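Agap007691-pb (Anopheles gambiae, PDB 5C98) is of unknown function but belongs to the serpin family, and so may act as an inhibitor of serine proteases. Local coordinates at residues Asn351-Arg359 with Leu367-Tyr375; Leu278-Pro289 with Phe321-Glu331. All coordinates share one frame; numbering follows the deposited sequence.

Contact 1 of 2, residues Asn351-Arg359 with Leu367-Tyr375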
loop_
_atom_site.group_PDB
_atom_site.type_symbol
_atom_site.label_atom_id
_atom_site.label_comp_id
_atom_site.label_asym_id
_atom_site.label_seq_id
_atom_site.Cartn_x
_atom_site.Cartn_y
_atom_site.Cartn_z
ATOM N N ASN A 351 18.684 -11.934 -5.754
ATOM C CA ASN A 351 19.814 -11.627 -4.882
ATOM C C ASN A 351 20.281 -10.203 -5.070
ATOM O O ASN A 351 21.420 -9.871 -4.734
ATOM C CB ASN A 351 20.959 -12.603 -5.136
ATOM C CG ASN A 351 21.334 -12.687 -6.597
ATOM O OD1 ASN A 351 21.063 -11.771 -7.384
ATOM N ND2 ASN A 351 21.934 -13.813 -6.982
ATOM N N ARG A 352 19.420 -9.369 -5.625
ATOM C CA ARG A 352 19.657 -7.952 -5.816
ATOM C C ARG A 352 18.314 -7.261 -5.731
ATOM O O ARG A 352 17.271 -7.929 -5.766
ATOM C CB ARG A 352 20.331 -7.658 -7.159
ATOM C CG ARG A 352 19.785 -8.354 -8.306
ATOM C CD ARG A 352 20.789 -8.260 -9.482
ATOM N NE ARG A 352 20.151 -8.680 -10.717
ATOM C CZ ARG A 352 19.972 -9.949 -11.065
ATOM N NH1 ARG A 352 20.438 -10.935 -10.293
ATOM N NH2 ARG A 352 19.371 -10.253 -12.184
ATOM N N PRO A 353 18.294 -5.947 -5.556
ATOM C CA PRO A 353 17.037 -5.241 -5.288
ATOM C C PRO A 353 15.971 -5.529 -6.315
ATOM O O PRO A 353 16.233 -5.581 -7.525
ATOM C CB PRO A 353 17.447 -3.768 -5.311
ATOM C CG PRO A 353 18.882 -3.825 -4.806
ATOM C CD PRO A 353 19.462 -5.052 -5.432
ATOM N N PHE A 354 14.742 -5.681 -5.830
ATOM C CA PHE A 354 13.631 -6.025 -6.692
ATOM C C PHE A 354 12.400 -5.229 -6.289
ATOM O O PHE A 354 12.308 -4.699 -5.173
ATOM C CB PHE A 354 13.349 -7.540 -6.665
ATOM C CG PHE A 354 13.036 -8.106 -5.293
ATOM C CD1 PHE A 354 11.768 -8.084 -4.771
ATOM C CD2 PHE A 354 14.040 -8.690 -4.546
ATOM C CE1 PHE A 354 11.521 -8.639 -3.494
ATOM C CE2 PHE A 354 13.813 -9.241 -3.285
ATOM C CZ PHE A 354 12.547 -9.229 -2.769
ATOM N N MET A 355 11.465 -5.144 -7.221
ATOM C CA MET A 355 10.157 -4.545 -7.011
ATOM C C MET A 355 9.122 -5.663 -6.908
ATOM O O MET A 355 9.257 -6.723 -7.535
ATOM C CB MET A 355 9.810 -3.620 -8.197
ATOM C CG MET A 355 8.409 -3.028 -8.194
ATOM S SD MET A 355 8.296 -1.924 -9.643
ATOM C CE MET A 355 6.614 -1.348 -9.435
ATOM N N PHE A 356 8.078 -5.424 -6.113
ATOM C CA PHE A 356 6.987 -6.376 -6.005
ATOM C C PHE A 356 5.649 -5.666 -6.151
ATOM O O PHE A 356 5.504 -4.489 -5.816
ATOM C CB PHE A 356 7.055 -7.172 -4.684
ATOM C CG PHE A 356 6.970 -6.335 -3.456
ATOM C CD1 PHE A 356 5.754 -5.930 -2.949
ATOM C CD2 PHE A 356 8.129 -5.973 -2.785
ATOM C CE1 PHE A 356 5.699 -5.134 -1.788
ATOM C CE2 PHE A 356 8.076 -5.206 -1.633
ATOM C CZ PHE A 356 6.874 -4.782 -1.141
ATOM N N LEU A 357 4.664 -6.390 -6.666
ATOM C CA LEU A 357 3.293 -5.902 -6.820
ATOM C C LEU A 357 2.359 -6.982 -6.310
ATOM O O LEU A 357 2.407 -8.120 -6.792
ATOM C CB LEU A 357 2.948 -5.587 -8.282
ATOM C CG LEU A 357 3.867 -4.560 -8.929
ATOM C CD1 LEU A 357 5.054 -5.261 -9.607
ATOM C CD2 LEU A 357 3.106 -3.772 -9.919
ATOM N N ILE A 358 1.523 -6.644 -5.331
ATOM C CA ILE A 358 0.525 -7.572 -4.827
ATOM C C ILE A 358 -0.753 -7.313 -5.596
ATOM O O ILE A 358 -1.283 -6.192 -5.568
ATOM C CB ILE A 358 0.274 -7.368 -3.322
ATOM C CG1 ILE A 358 1.597 -7.380 -2.553
ATOM C CG2 ILE A 358 -0.748 -8.382 -2.790
ATOM C CD1 ILE A 358 2.359 -8.718 -2.660
ATOM N N ARG A 359 -1.249 -8.343 -6.284
ATOM C CA ARG A 359 -2.373 -8.195 -7.191
ATOM C C ARG A 359 -3.481 -9.182 -6.856
ATOM O O ARG A 359 -3.240 -10.270 -6.328
ATOM C CB ARG A 359 -1.973 -8.379 -8.656
ATOM C CG ARG A 359 -0.841 -7.498 -9.112
ATOM C CD ARG A 359 -0.593 -7.558 -10.619
ATOM N NE ARG A 359 -0.257 -8.897 -11.079
ATOM C CZ ARG A 359 -0.303 -9.284 -12.356
ATOM N NH1 ARG A 359 -0.713 -8.434 -13.296
ATOM N NH2 ARG A 359 0.041 -10.524 -12.694
ATOM N N LEU A 367 -2.923 -4.010 -5.464
ATOM C CA LEU A 367 -3.382 -3.653 -4.136
ATOM C C LEU A 367 -2.273 -3.091 -3.251
ATOM O O LEU A 367 -2.564 -2.379 -2.283
ATOM C CB LEU A 367 -3.982 -4.900 -3.461
ATOM C CG LEU A 367 -4.981 -5.672 -4.315
ATOM C CD1 LEU A 367 -5.537 -6.792 -3.457
ATOM C CD2 LEU A 367 -6.114 -4.838 -4.889
ATOM N N GLN A 368 -1.027 -3.427 -3.531
ATOM C CA GLN A 368 0.114 -3.001 -2.734
ATOM C C GLN A 368 1.310 -3.099 -3.662
ATOM O O GLN A 368 1.368 -3.998 -4.500
ATOM C CB GLN A 368 0.336 -3.917 -1.521
ATOM C CG GLN A 368 1.129 -3.293 -0.421
ATOM C CD GLN A 368 1.510 -4.317 0.650
ATOM O OE1 GLN A 368 2.277 -5.234 0.358
ATOM N NE2 GLN A 368 1.023 -4.149 1.857
ATOM N N VAL A 369 2.256 -2.167 -3.536
ATOM C CA VAL A 369 3.443 -2.153 -4.383
ATOM C C VAL A 369 4.617 -1.694 -3.537
ATOM O O VAL A 369 4.461 -0.918 -2.603
ATOM C CB VAL A 369 3.180 -1.243 -5.610
ATOM C CG1 VAL A 369 2.831 0.158 -5.181
ATOM C CG2 VAL A 369 4.355 -1.254 -6.552
ATOM N N GLY A 370 5.806 -2.170 -3.864
ATOM C CA GLY A 370 6.951 -1.805 -3.059
ATOM C C GLY A 370 8.231 -2.337 -3.643
ATOM O O GLY A 370 8.274 -2.812 -4.784
ATOM N N ASN A 371 9.296 -2.187 -2.858
ATOM C CA ASN A 371 10.616 -2.650 -3.258
ATOM C C ASN A 371 11.369 -3.127 -2.034
ATOM O O ASN A 371 11.105 -2.690 -0.911
ATOM C CB ASN A 371 11.404 -1.549 -3.967
ATOM C CG ASN A 371 11.790 -0.422 -3.049
ATOM O OD1 ASN A 371 10.984 0.446 -2.763
ATOM N ND2 ASN A 371 13.044 -0.405 -2.609
ATOM N N PHE A 372 12.295 -4.055 -2.269
ATOM C CA PHE A 372 13.202 -4.566 -1.264
ATOM C C PHE A 372 14.617 -4.344 -1.769
ATOM O O PHE A 372 15.070 -5.000 -2.715
ATOM C CB PHE A 372 12.909 -6.040 -0.975
ATOM C CG PHE A 372 13.700 -6.572 0.164
ATOM C CD1 PHE A 372 13.388 -6.190 1.437
ATOM C CD2 PHE A 372 14.800 -7.390 -0.042
ATOM C CE1 PHE A 372 14.139 -6.633 2.526
ATOM C CE2 PHE A 372 15.548 -7.846 1.047
ATOM C CZ PHE A 372 15.233 -7.464 2.297
ATOM N N SER A 373 15.311 -3.393 -1.134
ATOM C CA SER A 373 16.614 -2.917 -1.560
ATOM C C SER A 373 17.622 -2.752 -0.439
ATOM O O SER A 373 18.821 -2.776 -0.727
ATOM C CB SER A 373 16.465 -1.560 -2.230
ATOM O OG SER A 373 15.577 -1.677 -3.311
ATOM N N LYS A 374 17.190 -2.522 0.807
ATOM C CA LYS A 374 18.022 -2.021 1.888
ATOM C C LYS A 374 18.143 -3.057 2.997
ATOM O O LYS A 374 17.155 -3.722 3.361
ATOM C CB LYS A 374 17.393 -0.736 2.450
ATOM C CG LYS A 374 18.210 -0.116 3.584
ATOM C CD LYS A 374 17.566 1.115 4.189
ATOM C CE LYS A 374 18.373 1.632 5.364
ATOM N NZ LYS A 374 17.685 2.757 6.040
ATOM N N TYR A 375 19.361 -3.172 3.529
ATOM C CA TYR A 375 19.617 -4.022 4.678
ATOM C C TYR A 375 19.300 -3.263 5.963
ATOM O O TYR A 375 19.893 -2.208 6.236
ATOM C CB TYR A 375 21.073 -4.475 4.710
ATOM C CG TYR A 375 21.348 -5.291 5.931
ATOM C CD1 TYR A 375 20.663 -6.482 6.156
ATOM C CD2 TYR A 375 22.272 -4.881 6.860
ATOM C CE1 TYR A 375 20.899 -7.240 7.282
ATOM C CE2 TYR A 375 22.532 -5.640 7.997
ATOM C CZ TYR A 375 21.835 -6.810 8.205
ATOM O OH TYR A 375 22.115 -7.542 9.350
#
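Ile358 and Gln368 are locked together at one end of an antiparallel beta hairpin, which corresponds to the hairpin of sheet B near the C-terminus of serpins. Ile358 N donates to Gln368 O at 2.8 Å, and Ile358 O takes the N-H of Leu367 at 2.7 Å plus a weak, longer bond from Gln368 N. Two residues of one strand thus face a single residue of the other, a classic beta bulge. Farther along, Phe356 pairs with Gly370 and Phe354 with Phe372, each through two backbone bonds.

The Phe356 ring lies over the backbone of Gly370, which has no side chain there. With chi1 at 61°, the CG of Phe356 sits between its own backbone N and carbonyl carbon; the ring therefore folds back over the neighbouring strand, and Gly370 CA lies 3.8 Å from its centroid as a CH-pi contact. Phe354 repeats the trick one pair on: its chi1 of 58° brings one face of the Phe354 ring over Phe372 CB, which is 3.7 Å from Phe354 CZ, while the two rings meet obliquely with planes 38° apart. Ile358 and Gln368 run side by side on this same face. Gln368 NE2 probably bonds Tyr326 O, but its buried OE1 has no polar partner in the model and rests 3.7 Å from Ile358 CG1.

Met355, Leu357, Val369 and Asn371 point to the other face. The extended Met355 chain carries CE to within 3.7 Å of Val369 CG2, and Leu357 lies alongside the same valine; helix 250-256 packs on Met355. Where the strands end, Pro353 CB abuts Ser373 OG. That hydroxyl oxygen also accepts a bond at 2.9 Å from Asn371 ND2, nearly in the amide plane, and the same nitrogen donates to Cys37 O as well.

Contact 2 of 2, residues Leu278-Pro289 with Phe321-Glu331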
loop_
_atom_site.group_PDB
_atom_site.type_symbol
_atom_site.label_atom_id
_atom_site.label_comp_id
_atom_site.label_asym_id
_atom_site.label_seq_id
_atom_site.Cartn_x
_atom_site.Cartn_y
_atom_site.Cartn_z
ATOM N N LEU A 278 14.905 -16.405 -2.935
ATOM C CA LEU A 278 14.294 -15.143 -2.506
ATOM C C LEU A 278 14.705 -14.952 -1.055
ATOM O O LEU A 278 14.631 -15.911 -0.284
ATOM C CB LEU A 278 12.763 -15.279 -2.584
ATOM C CG LEU A 278 11.843 -14.091 -2.334
ATOM C CD1 LEU A 278 11.864 -13.137 -3.517
ATOM C CD2 LEU A 278 10.409 -14.553 -2.094
ATOM N N PRO A 279 15.122 -13.763 -0.626
ATOM C CA PRO A 279 15.318 -13.568 0.817
ATOM C C PRO A 279 14.028 -13.802 1.591
ATOM O O PRO A 279 12.929 -13.519 1.108
ATOM C CB PRO A 279 15.782 -12.110 0.929
ATOM C CG PRO A 279 15.316 -11.468 -0.310
ATOM C CD PRO A 279 15.322 -12.512 -1.375
ATOM N N LYS A 280 14.169 -14.348 2.803
ATOM C CA LYS A 280 13.052 -14.408 3.745
ATOM C C LYS A 280 12.909 -12.997 4.295
ATOM O O LYS A 280 13.635 -12.604 5.203
ATOM C CB LYS A 280 13.347 -15.417 4.850
ATOM C CG LYS A 280 12.174 -15.698 5.741
ATOM C CD LYS A 280 12.556 -16.631 6.880
ATOM C CE LYS A 280 11.478 -16.646 7.949
ATOM N NZ LYS A 280 10.466 -17.710 7.720
ATOM N N PHE A 281 11.987 -12.209 3.740
ATOM C CA PHE A 281 11.981 -10.781 3.989
ATOM C C PHE A 281 10.609 -10.325 4.444
ATOM O O PHE A 281 9.595 -11.012 4.280
ATOM C CB PHE A 281 12.414 -9.938 2.744
ATOM C CG PHE A 281 11.349 -9.782 1.685
ATOM C CD1 PHE A 281 11.106 -10.766 0.735
ATOM C CD2 PHE A 281 10.577 -8.629 1.624
ATOM C CE1 PHE A 281 10.135 -10.631 -0.225
ATOM C CE2 PHE A 281 9.587 -8.478 0.635
ATOM C CZ PHE A 281 9.355 -9.477 -0.274
ATOM N N PHE A 282 10.609 -9.140 5.027
ATOM C CA PHE A 282 9.377 -8.409 5.241
ATOM C C PHE A 282 9.652 -6.952 4.916
ATOM O O PHE A 282 10.805 -6.507 4.855
ATOM C CB PHE A 282 8.881 -8.552 6.672
ATOM C CG PHE A 282 9.671 -7.753 7.651
ATOM C CD1 PHE A 282 10.867 -8.222 8.142
ATOM C CD2 PHE A 282 9.204 -6.511 8.066
ATOM C CE1 PHE A 282 11.589 -7.477 9.050
ATOM C CE2 PHE A 282 9.921 -5.753 8.952
ATOM C CZ PHE A 282 11.125 -6.243 9.452
ATOM N N VAL A 283 8.561 -6.222 4.703
ATOM C CA VAL A 283 8.593 -4.773 4.590
ATOM C C VAL A 283 7.464 -4.269 5.463
ATOM O O VAL A 283 6.332 -4.740 5.347
ATOM C CB VAL A 283 8.438 -4.284 3.135
ATOM C CG1 VAL A 283 8.347 -2.763 3.053
ATOM C CG2 VAL A 283 9.615 -4.741 2.312
ATOM N N ARG A 284 7.781 -3.372 6.381
ATOM C CA ARG A 284 6.777 -2.713 7.204
ATOM C C ARG A 284 7.152 -1.246 7.210
ATOM O O ARG A 284 8.131 -0.866 7.856
ATOM C CB ARG A 284 6.767 -3.276 8.615
ATOM C CG ARG A 284 5.622 -2.694 9.450
ATOM C CD ARG A 284 5.747 -3.005 10.891
ATOM N NE ARG A 284 5.368 -4.375 11.195
ATOM C CZ ARG A 284 6.208 -5.338 11.563
ATOM N NH1 ARG A 284 7.515 -5.112 11.648
ATOM N NH2 ARG A 284 5.731 -6.546 11.849
ATOM N N GLU A 285 6.398 -0.427 6.483
ATOM C CA GLU A 285 6.848 0.919 6.158
ATOM C C GLU A 285 5.724 1.925 6.314
ATOM O O GLU A 285 4.624 1.734 5.779
ATOM C CB GLU A 285 7.406 0.991 4.730
ATOM C CG GLU A 285 8.746 0.248 4.511
ATOM C CD GLU A 285 9.930 0.838 5.246
ATOM O OE1 GLU A 285 9.927 2.047 5.579
ATOM O OE2 GLU A 285 10.897 0.064 5.507
ATOM N N LYS A 286 6.019 2.992 7.048
ATOM C CA LYS A 286 5.142 4.135 7.223
ATOM C C LYS A 286 5.472 5.159 6.144
ATOM O O LYS A 286 6.650 5.485 5.935
ATOM C CB LYS A 286 5.383 4.741 8.602
ATOM C CG LYS A 286 4.541 5.966 8.925
ATOM C CD LYS A 286 4.694 6.402 10.380
ATOM C CE LYS A 286 6.059 6.966 10.669
ATOM N NZ LYS A 286 6.284 7.037 12.136
ATOM N N THR A 287 4.445 5.655 5.460
ATOM C CA THR A 287 4.598 6.637 4.402
ATOM C C THR A 287 3.589 7.751 4.607
ATOM O O THR A 287 2.696 7.665 5.453
ATOM C CB THR A 287 4.415 6.000 3.025
ATOM O OG1 THR A 287 3.113 5.404 2.934
ATOM C CG2 THR A 287 5.475 4.937 2.790
ATOM N N ASP A 288 3.678 8.779 3.763
ATOM C CA ASP A 288 2.931 10.021 3.935
ATOM C C ASP A 288 2.208 10.331 2.635
ATOM O O ASP A 288 2.719 11.075 1.794
ATOM C CB ASP A 288 3.888 11.151 4.317
ATOM C CG ASP A 288 3.174 12.409 4.757
ATOM O OD1 ASP A 288 1.952 12.497 4.575
ATOM O OD2 ASP A 288 3.841 13.335 5.293
ATOM N N PRO A 289 1.011 9.785 2.441
ATOM C CA PRO A 289 0.201 10.170 1.275
ATOM C C PRO A 289 0.035 11.659 1.088
ATOM O O PRO A 289 -0.143 12.117 -0.052
ATOM C CB PRO A 289 -1.141 9.474 1.548
ATOM C CG PRO A 289 -0.793 8.307 2.378
ATOM C CD PRO A 289 0.445 8.629 3.152
ATOM N N PHE A 321 -2.419 12.656 6.510
ATOM C CA PHE A 321 -2.837 11.334 6.029
ATOM C C PHE A 321 -1.584 10.480 6.027
ATOM O O PHE A 321 -0.674 10.738 5.236
ATOM C CB PHE A 321 -3.454 11.438 4.630
ATOM C CG PHE A 321 -4.014 10.136 4.086
ATOM C CD1 PHE A 321 -4.111 9.001 4.883
ATOM C CD2 PHE A 321 -4.440 10.055 2.771
ATOM C CE1 PHE A 321 -4.636 7.794 4.371
ATOM C CE2 PHE A 321 -4.943 8.853 2.270
ATOM C CZ PHE A 321 -5.039 7.744 3.070
ATOM N N ILE A 322 -1.519 9.497 6.921
ATOM C CA ILE A 322 -0.405 8.569 7.045
ATOM C C ILE A 322 -0.885 7.171 6.688
ATOM O O ILE A 322 -1.968 6.753 7.110
ATOM C CB ILE A 322 0.172 8.581 8.476
ATOM C CG1 ILE A 322 0.728 9.970 8.828
ATOM C CG2 ILE A 322 1.242 7.520 8.633
ATOM C CD1 ILE A 322 1.853 10.454 7.956
ATOM N N GLN A 323 -0.052 6.447 5.956
ATOM C CA GLN A 323 -0.281 5.045 5.632
ATOM C C GLN A 323 0.835 4.187 6.204
ATOM O O GLN A 323 1.992 4.602 6.271
ATOM C CB GLN A 323 -0.361 4.813 4.128
ATOM C CG GLN A 323 -0.674 3.399 3.721
ATOM C CD GLN A 323 -0.992 3.271 2.245
ATOM O OE1 GLN A 323 -0.115 3.365 1.383
ATOM N NE2 GLN A 323 -2.262 3.059 1.939
ATOM N N HIS A 324 0.494 2.966 6.620
ATOM C CA HIS A 324 1.472 1.992 7.086
ATOM C C HIS A 324 1.107 0.650 6.492
ATOM O O HIS A 324 -0.043 0.209 6.599
ATOM C CB HIS A 324 1.472 1.928 8.619
ATOM C CG HIS A 324 2.797 1.594 9.225
ATOM N ND1 HIS A 324 3.274 2.231 10.354
ATOM C CD2 HIS A 324 3.729 0.670 8.900
ATOM C CE1 HIS A 324 4.441 1.718 10.688
ATOM N NE2 HIS A 324 4.747 0.768 9.821
ATOM N N CYS A 325 2.059 0.041 5.798
ATOM C CA CYS A 325 1.817 -1.194 5.082
ATOM C C CYS A 325 2.746 -2.281 5.576
ATOM O O CYS A 325 3.861 -2.012 6.026
ATOM C CB CYS A 325 2.050 -1.014 3.598
ATOM S SG CYS A 325 0.764 0.001 2.782
ATOM N N TYR A 326 2.288 -3.517 5.444
ATOM C CA TYR A 326 3.031 -4.688 5.870
ATOM C C TYR A 326 2.894 -5.802 4.843
ATOM O O TYR A 326 1.809 -6.020 4.293
ATOM C CB TYR A 326 2.469 -5.195 7.195
ATOM C CG TYR A 326 3.052 -6.525 7.680
ATOM C CD1 TYR A 326 4.273 -6.574 8.325
ATOM C CD2 TYR A 326 2.375 -7.715 7.466
ATOM C CE1 TYR A 326 4.828 -7.810 8.765
ATOM C CE2 TYR A 326 2.909 -8.946 7.891
ATOM C CZ TYR A 326 4.113 -8.977 8.556
ATOM O OH TYR A 326 4.648 -10.192 9.003
ATOM N N LEU A 327 4.000 -6.505 4.618
ATOM C CA LEU A 327 4.074 -7.717 3.812
ATOM C C LEU A 327 5.228 -8.551 4.344
ATOM O O LEU A 327 6.280 -8.005 4.664
ATOM C CB LEU A 327 4.376 -7.371 2.346
ATOM C CG LEU A 327 4.708 -8.548 1.430
ATOM C CD1 LEU A 327 3.491 -9.466 1.205
ATOM C CD2 LEU A 327 5.211 -8.047 0.113
ATOM N N ALA A 328 5.052 -9.874 4.418
ATOM C CA ALA A 328 6.158 -10.774 4.739
ATOM C C ALA A 328 6.037 -12.039 3.891
ATOM O O ALA A 328 4.954 -12.364 3.393
ATOM C CB ALA A 328 6.174 -11.087 6.224
ATOM N N VAL A 329 7.166 -12.706 3.646
ATOM C CA VAL A 329 7.144 -14.017 3.000
ATOM C C VAL A 329 7.862 -15.033 3.884
ATOM O O VAL A 329 8.695 -14.674 4.716
ATOM C CB VAL A 329 7.713 -14.020 1.562
ATOM C CG1 VAL A 329 6.828 -13.210 0.622
ATOM C CG2 VAL A 329 9.149 -13.506 1.543
ATOM N N SER A 330 7.493 -16.301 3.736
ATOM C CA SER A 330 8.042 -17.357 4.582
ATOM C C SER A 330 7.851 -18.698 3.877
ATOM O O SER A 330 7.308 -18.769 2.774
ATOM C CB SER A 330 7.358 -17.336 5.958
ATOM O OG SER A 330 8.000 -18.212 6.873
ATOM N N GLU A 331 8.313 -19.771 4.526
ATOM C CA GLU A 331 8.273 -21.103 3.939
ATOM C C GLU A 331 6.901 -21.761 4.122
ATOM O O GLU A 331 6.096 -21.365 4.967
ATOM C CB GLU A 331 9.365 -21.977 4.585
ATOM C CG GLU A 331 10.802 -21.479 4.350
ATOM C CD GLU A 331 11.349 -20.652 5.495
ATOM O OE1 GLU A 331 10.540 -20.094 6.266
ATOM O OE2 GLU A 331 12.590 -20.573 5.645
HETATM O O HOH W 1 7.183 -0.061 10.786
HETATM O O HOH W 2 1.310 5.751 0.880
HETATM O O HOH W 3 0.266 13.556 6.701
#
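Leu278 CD2 touches Val329 CG2 where the two chains begin to converge. Lys280 then reaches across to the chain beyond the second strand: its chain is extended until a turn at chi4 (91°) brings NZ to two oxygens, Glu331 OE1 at 2.8 Å in a salt bridge and Ser330 OG at 2.7 Å. The carboxylate is met on its syn side, somewhat out of plane, and its other oxygen bonds Thr190. The ring of Phe281 meets Val329 CG2 through CD1 at 3.5 Å, while Phe281 O receives Val329 N.

From Phe282 to Thr287 the strands pair antiparallel, with Val283, Glu285 and Thr287 forming the hydrogen-bonded pairs. On the face of Arg284, the guanidinium lies obliquely by the Tyr326 ring, planes 23° apart, Arg284 NH2 3.5 Å from Tyr326 CE1; its NE bonds Glu150 O. The CG of Arg284 leans on His324. Lys286 also packs on this ring, its CB over the imidazole face, 3.9 Å from the His324 centroid. A water in the plane of that ring joins His324 NE2 to Arg284 O, and ND1 is bonded to Phe154 O. Lys286 NZ turns away to Asp159.

On the reverse face Thr287 runs beside Gln323, and a water links OG1 to Gln323 OE1, whose amide is also held by Ser42 and Ser173. Asp288 sits at the N-cap of the helix that follows, its OD1 taking a weak bond from Lys290 N, and a third water connects Asp288 OD1 to Phe321 N. Pro289, in the first turn, sets CG almost squarely over the Phe321 ring, 4.0 Å from the centroid and 7° off its normal. Flanked on its far side by strand 169-177, strand 321-328 pairs with strand 282-287 as the fifth and sixth strands of serpin sheet A do.

Overall arrangement
Contact 1 is core: nearly every residue that touches is buried, and it closes a short local hairpin. Contact 2 joins strands far apart in sequence and is only partly buried, since the face of Arg284 and Lys286 reaches solvent. The chemistry follows: rings and aliphatic chains dominate 351-359 with 367-375, whereas 278-289 with 321-331 adds a salt bridge, bridging waters and a helix cap. Their centres lie about 9 Å apart and they pack together directly, sheet B against sheet A. Leu327 CD2 meets Phe356 CE1 at 3.5 Å, Phe281 joins Phe354 and Phe372 in an aromatic cluster, and Gln368 OE1 packs on Leu327 CB.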